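Local structure of 2-aminomuconate 6-semialdehyde dehydrogenase (Burkholderia cenocepacia, 4U3W) at residues E199-S204 against P347-G352; R48-V53 against E106-G111. The protein probably oxidises 2-aminomuconate 6-semialdehyde to the corresponding acid with a nicotinamide cofactor, as a member of the aldehyde dehydrogenase family. All coordinates share one frame; numbering follows the deposited sequence.

Contact 1: residues E199-S204 against P347-G352; sequences EETPSS and PLISRG
The flat carboxylate of Glu-200 lies over Ser-350. The CB of Ser-350 sits under one face of the group, nearly level between its oxygens, 3.8 Å from Glu-200 OE2 and 3.9 Å from Glu-200 OE1. The OG of Ser-350 is turned elsewhere. It bonds His-353 N and so caps the start of helix 351-366. The Glu-200 chain bends at its second torsion (chi2 -69°), which swings the carboxylate over the serine. The aliphatic part of the same chain rests on Ile-349. Glu-200 CB is 3.8 Å from Ile-349 CG1, and Glu-200 CG also touches that atom.

Ile-349 reaches across with its longer branch, CG1 standing anti to the backbone N (chi1 -168°). Its terminal CD1 meets Thr-201 CG2 at 3.7 Å, and the two side chains cross at about a right angle. Trp-172 also packs on Ile-349, while Asp-109, Thr-110 and Pro-175 also touch Thr-201.

The contact joins the turn after strand 192-196 to the loop entering helix 351-366. No hydrogen bond or salt bridge crosses it. The two sides meet by van der Waals contact alone: methyl and methylene groups, and the carboxylate over Ser-350 CB. Glu-200, with Leu-42, belongs to a magnesium site, and its side chain lies about 3 Å from the ion. The nearby cation would probably ease the negative charge of the carboxylate.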
loop_
_atom_site.group_PDB
_atom_site.type_symbol
_atom_site.label_atom_id
_atom_site.label_comp_id
_atom_site.label_asym_id
_atom_site.label_seq_id
_atom_site.Cartn_x
_atom_site.Cartn_y
_atom_site.Cartn_z
ATOM N N GLU A 199 24.967 -28.156 -13.152
ATOM C CA GLU A 199 26.205 -28.868 -13.422
ATOM C C GLU A 199 26.831 -28.376 -14.752
ATOM O O GLU A 199 28.031 -28.477 -14.913
ATOM C CB GLU A 199 25.992 -30.407 -13.460
ATOM C CG GLU A 199 25.000 -30.888 -14.540
ATOM C CD GLU A 199 23.533 -30.914 -14.066
ATOM O OE1 GLU A 199 23.164 -30.251 -13.053
ATOM O OE2 GLU A 199 22.721 -31.595 -14.729
ATOM N N GLU A 200 26.041 -27.826 -15.690
ATOM C CA GLU A 200 26.600 -27.305 -16.936
ATOM C C GLU A 200 27.336 -25.975 -16.779
ATOM O O GLU A 200 28.185 -25.611 -17.643
ATOM C CB GLU A 200 25.489 -27.066 -17.984
ATOM C CG GLU A 200 24.754 -28.330 -18.452
ATOM C CD GLU A 200 25.654 -29.252 -19.288
ATOM O OE1 GLU A 200 26.746 -28.834 -19.757
ATOM O OE2 GLU A 200 25.253 -30.402 -19.479
ATOM N N THR A 201 26.927 -25.210 -15.753
ATOM C CA THR A 201 27.409 -23.831 -15.593
ATOM C C THR A 201 27.804 -23.495 -14.164
ATOM O O THR A 201 27.145 -22.682 -13.459
ATOM C CB THR A 201 26.316 -22.794 -16.133
ATOM O OG1 THR A 201 25.084 -22.968 -15.416
ATOM C CG2 THR A 201 26.040 -23.066 -17.629
ATOM N N PRO A 202 28.925 -24.090 -13.714
ATOM C CA PRO A 202 29.393 -23.905 -12.343
ATOM C C PRO A 202 30.263 -22.654 -12.097
ATOM O O PRO A 202 30.490 -22.329 -10.936
ATOM C CB PRO A 202 30.252 -25.172 -12.115
ATOM C CG PRO A 202 30.833 -25.462 -13.510
ATOM C CD PRO A 202 29.677 -25.152 -14.432
ATOM N N SER A 203 30.812 -22.040 -13.149
ATOM C CA SER A 203 31.971 -21.144 -12.971
ATOM C C SER A 203 31.637 -19.789 -12.357
ATOM O O SER A 203 32.331 -19.355 -11.415
ATOM C CB SER A 203 32.698 -20.907 -14.312
ATOM O OG SER A 203 33.069 -22.189 -14.840
ATOM N N SER A 204 30.620 -19.094 -12.887
ATOM C CA SER A 204 30.294 -17.778 -12.330
ATOM C C SER A 204 29.730 -17.874 -10.903
ATOM O O SER A 204 29.988 -16.984 -10.064
ATOM C CB SER A 204 29.337 -16.994 -13.258
ATOM O OG SER A 204 28.015 -17.527 -13.308
ATOM N N PRO A 347 26.452 -21.182 -29.316
ATOM C CA PRO A 347 26.001 -22.575 -29.336
ATOM C C PRO A 347 24.863 -22.838 -28.297
ATOM O O PRO A 347 24.635 -22.014 -27.393
ATOM C CB PRO A 347 27.275 -23.359 -28.898
ATOM C CG PRO A 347 27.970 -22.449 -27.966
ATOM C CD PRO A 347 27.711 -21.007 -28.566
ATOM N N LEU A 348 24.203 -23.986 -28.402
ATOM C CA LEU A 348 23.437 -24.542 -27.252
ATOM C C LEU A 348 24.368 -24.962 -26.142
ATOM O O LEU A 348 25.618 -25.041 -26.300
ATOM C CB LEU A 348 22.581 -25.728 -27.677
ATOM C CG LEU A 348 21.631 -25.352 -28.824
ATOM C CD1 LEU A 348 20.836 -26.606 -29.296
ATOM C CD2 LEU A 348 20.706 -24.214 -28.507
ATOM N N ILE A 349 23.766 -25.217 -24.972
ATOM C CA ILE A 349 24.541 -25.416 -23.777
ATOM C C ILE A 349 25.402 -26.672 -23.831
ATOM O O ILE A 349 26.437 -26.713 -23.172
ATOM C CB ILE A 349 23.614 -25.481 -22.499
ATOM C CG1 ILE A 349 24.434 -25.405 -21.226
ATOM C CG2 ILE A 349 22.661 -26.703 -22.549
ATOM C CD1 ILE A 349 25.187 -24.058 -21.114
ATOM N N SER A 350 24.970 -27.683 -24.577
ATOM C CA SER A 350 25.638 -29.004 -24.478
ATOM C C SER A 350 25.283 -29.841 -25.684
ATOM O O SER A 350 24.271 -29.583 -26.330
ATOM C CB SER A 350 25.211 -29.777 -23.206
ATOM O OG SER A 350 23.890 -30.268 -23.424
ATOM N N ARG A 351 26.081 -30.858 -25.986
ATOM C CA ARG A 351 25.729 -31.680 -27.138
ATOM C C ARG A 351 24.489 -32.534 -26.879
ATOM O O ARG A 351 23.732 -32.817 -27.801
ATOM C CB ARG A 351 26.905 -32.570 -27.592
ATOM C CG ARG A 351 27.833 -31.747 -28.499
ATOM C CD ARG A 351 29.100 -32.468 -28.904
ATOM N NE ARG A 351 28.873 -33.374 -30.029
ATOM C CZ ARG A 351 29.077 -33.080 -31.314
ATOM N NH1 ARG A 351 29.514 -31.882 -31.685
ATOM N NH2 ARG A 351 28.870 -34.012 -32.249
ATOM N N GLY A 352 24.285 -32.916 -25.624
ATOM C CA GLY A 352 23.046 -33.566 -25.207
ATOM C C GLY A 352 21.821 -32.681 -25.450
ATOM O O GLY A 352 20.778 -33.134 -25.956
#

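Contact 2: residues R48-V53 against E106-G111; sequences RKLADV and EVADTG
Leu-50 points its side chain from the strand at the last turn of helix 99-110 and touches it with one methyl, CD1. That methyl lies over the face of the peptide group joining Ala-108 and Asp-109. Leu-50 CD1 is 3.5 Å from Ala-108 O and 4.0 Å from Ala-108 C. It comes down on the oxygen from above the peptide plane, with a CD1...O=C angle near 106°. The leucine CG stands anti to the carbonyl carbon, beside the backbone N (chi1 -58°). The chain is then stretched at its second torsion (chi2 167°), which carries CD1 forward to the helix.

Two side chains of the helix flank this point. Leu-50 CD1 is 4.4 Å from Ala-108 CB, a loose apolar touch. The other methyl stays farther off, with Leu-50 CD2 4.7 Å from Ala-108 CB. Asp-109 starts away from the strand, but its carboxylate turns back, and Asp-109 OD1 comes within 4.2 Å of Leu-50 CD1. That oxygen is bonded to Ser-203 OG and Asn-41 ND2. Leu-50 and Ala-51 both face Asn-41 in a classic beta bulge, so the residue that makes the contact is part of the bulge.

The contact seats strand 49-54 of the small N-terminal sheet on the end of helix 99-110. It covers little surface and has no hydrogen bond across it. A leucine methyl resting on a peptide face gives close packing with little directional demand. The carboxylate of Asp-109 beside it finds its partners in neighbouring parts of the fold, and the leucine meets it through carbon alone.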
loop_
_atom_site.group_PDB
_atom_site.type_symbol
_atom_site.label_atom_id
_atom_site.label_comp_id
_atom_site.label_asym_id
_atom_site.label_seq_id
_atom_site.Cartn_x
_atom_site.Cartn_y
_atom_site.Cartn_z
ATOM N N ARG A 48 36.166 -28.831 -25.447
ATOM C CA ARG A 48 37.386 -29.013 -24.627
ATOM C C ARG A 48 37.006 -29.003 -23.142
ATOM O O ARG A 48 36.018 -28.361 -22.760
ATOM C CB ARG A 48 38.410 -27.887 -24.909
ATOM C CG ARG A 48 38.016 -26.498 -24.247
ATOM C CD ARG A 48 38.616 -25.223 -24.900
ATOM N NE ARG A 48 38.236 -24.003 -24.168
ATOM C CZ ARG A 48 37.432 -23.030 -24.611
ATOM N NH1 ARG A 48 36.917 -23.075 -25.833
ATOM N NH2 ARG A 48 37.151 -21.975 -23.838
ATOM N N LYS A 49 37.784 -29.699 -22.311
ATOM C CA LYS A 49 37.582 -29.659 -20.876
ATOM C C LYS A 49 38.061 -28.321 -20.288
ATOM O O LYS A 49 39.162 -27.880 -20.581
ATOM C CB LYS A 49 38.331 -30.843 -20.247
ATOM C CG LYS A 49 38.181 -30.947 -18.725
ATOM C CD LYS A 49 39.035 -32.171 -18.302
ATOM C CE LYS A 49 39.191 -32.263 -16.837
ATOM N NZ LYS A 49 39.465 -33.671 -16.427
ATOM N N LEU A 50 37.202 -27.648 -19.523
ATOM C CA LEU A 50 37.498 -26.347 -18.907
ATOM C C LEU A 50 37.973 -26.492 -17.446
ATOM O O LEU A 50 38.809 -25.720 -16.979
ATOM C CB LEU A 50 36.253 -25.441 -18.915
ATOM C CG LEU A 50 35.651 -25.153 -20.312
ATOM C CD1 LEU A 50 34.266 -24.535 -20.155
ATOM C CD2 LEU A 50 36.576 -24.259 -21.057
ATOM N N ALA A 51 37.466 -27.518 -16.770
ATOM C CA ALA A 51 37.727 -27.753 -15.347
ATOM C C ALA A 51 37.185 -29.079 -14.905
ATOM O O ALA A 51 36.378 -29.715 -15.622
ATOM C CB ALA A 51 37.060 -26.623 -14.485
ATOM N N ASP A 52 37.620 -29.506 -13.721
ATOM C CA ASP A 52 36.913 -30.554 -12.976
ATOM C C ASP A 52 36.075 -29.902 -11.862
ATOM O O ASP A 52 36.515 -28.954 -11.242
ATOM C CB ASP A 52 37.879 -31.555 -12.350
ATOM C CG ASP A 52 38.727 -32.270 -13.384
ATOM O OD1 ASP A 52 38.161 -33.089 -14.142
ATOM O OD2 ASP A 52 39.939 -31.978 -13.446
ATOM N N VAL A 53 34.903 -30.471 -11.607
ATOM C CA VAL A 53 33.919 -29.909 -10.683
ATOM C C VAL A 53 33.686 -30.952 -9.607
ATOM O O VAL A 53 33.448 -32.136 -9.921
ATOM C CB VAL A 53 32.582 -29.606 -11.396
ATOM C CG1 VAL A 53 31.671 -28.778 -10.503
ATOM C CG2 VAL A 53 32.811 -28.839 -12.750
ATOM N N GLU A 106 31.379 -16.687 -17.480
ATOM C CA GLU A 106 30.059 -16.888 -18.031
ATOM C C GLU A 106 30.154 -17.277 -19.506
ATOM O O GLU A 106 29.503 -18.235 -19.944
ATOM C CB GLU A 106 29.209 -15.615 -17.872
ATOM C CG GLU A 106 27.712 -15.835 -18.034
ATOM C CD GLU A 106 27.076 -16.458 -16.772
ATOM O OE1 GLU A 106 27.760 -17.188 -16.040
ATOM O OE2 GLU A 106 25.888 -16.212 -16.508
ATOM N N VAL A 107 30.968 -16.541 -20.267
ATOM C CA VAL A 107 31.224 -16.871 -21.674
ATOM C C VAL A 107 31.811 -18.293 -21.845
ATOM O O VAL A 107 31.398 -19.058 -22.749
ATOM C CB VAL A 107 32.195 -15.831 -22.308
ATOM C CG1 VAL A 107 32.612 -16.265 -23.669
ATOM C CG2 VAL A 107 31.499 -14.422 -22.358
ATOM N N ALA A 108 32.759 -18.654 -20.989
ATOM C CA ALA A 108 33.408 -19.976 -21.142
ATOM C C ALA A 108 32.399 -21.115 -20.944
ATOM O O ALA A 108 32.400 -22.082 -21.718
ATOM C CB ALA A 108 34.575 -20.116 -20.162
ATOM N N ASP A 109 31.525 -20.989 -19.924
ATOM C CA ASP A 109 30.488 -21.981 -19.628
ATOM C C ASP A 109 29.370 -22.056 -20.672
ATOM O O ASP A 109 28.870 -23.145 -20.968
ATOM C CB ASP A 109 29.844 -21.682 -18.268
ATOM C CG ASP A 109 30.672 -22.185 -17.087
ATOM O OD1 ASP A 109 31.828 -22.654 -17.266
ATOM O OD2 ASP A 109 30.166 -22.011 -15.951
ATOM N N THR A 110 28.942 -20.913 -21.194
ATOM C CA THR A 110 27.750 -20.891 -22.044
ATOM C C THR A 110 27.973 -20.619 -23.532
ATOM O O THR A 110 27.087 -20.893 -24.314
ATOM C CB THR A 110 26.761 -19.833 -21.592
ATOM O OG1 THR A 110 27.337 -18.530 -21.815
ATOM C CG2 THR A 110 26.431 -20.070 -20.082
ATOM N N GLY A 111 29.129 -20.103 -23.925
ATOM C CA GLY A 111 29.370 -19.758 -25.328
ATOM C C GLY A 111 28.714 -18.445 -25.730
ATOM O O GLY A 111 28.711 -18.089 -26.893
#

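Contacts 1 and 2 are neighbours, with centres about 7 Å apart, and both are partly buried. Contact 2 lies farther from the centre of the chain, about 20 Å against about 15 Å from centre to centre. Neither has a hydrogen bond between its own two segments. Probable hydrogen bonds instead run between the contacts: Ser-203 OG is 2.8 Å from Asp-109 OD1, and Ser-204 OG is 2.8 Å from Glu-106 OE1. They link helix 99-110 to the start of helix 203-214. The metal distinguishes the two contacts. Contact 1 holds Glu-200 of a magnesium site, while in contact 2 the Leu-50 side chain lies about 6 Å from the ion.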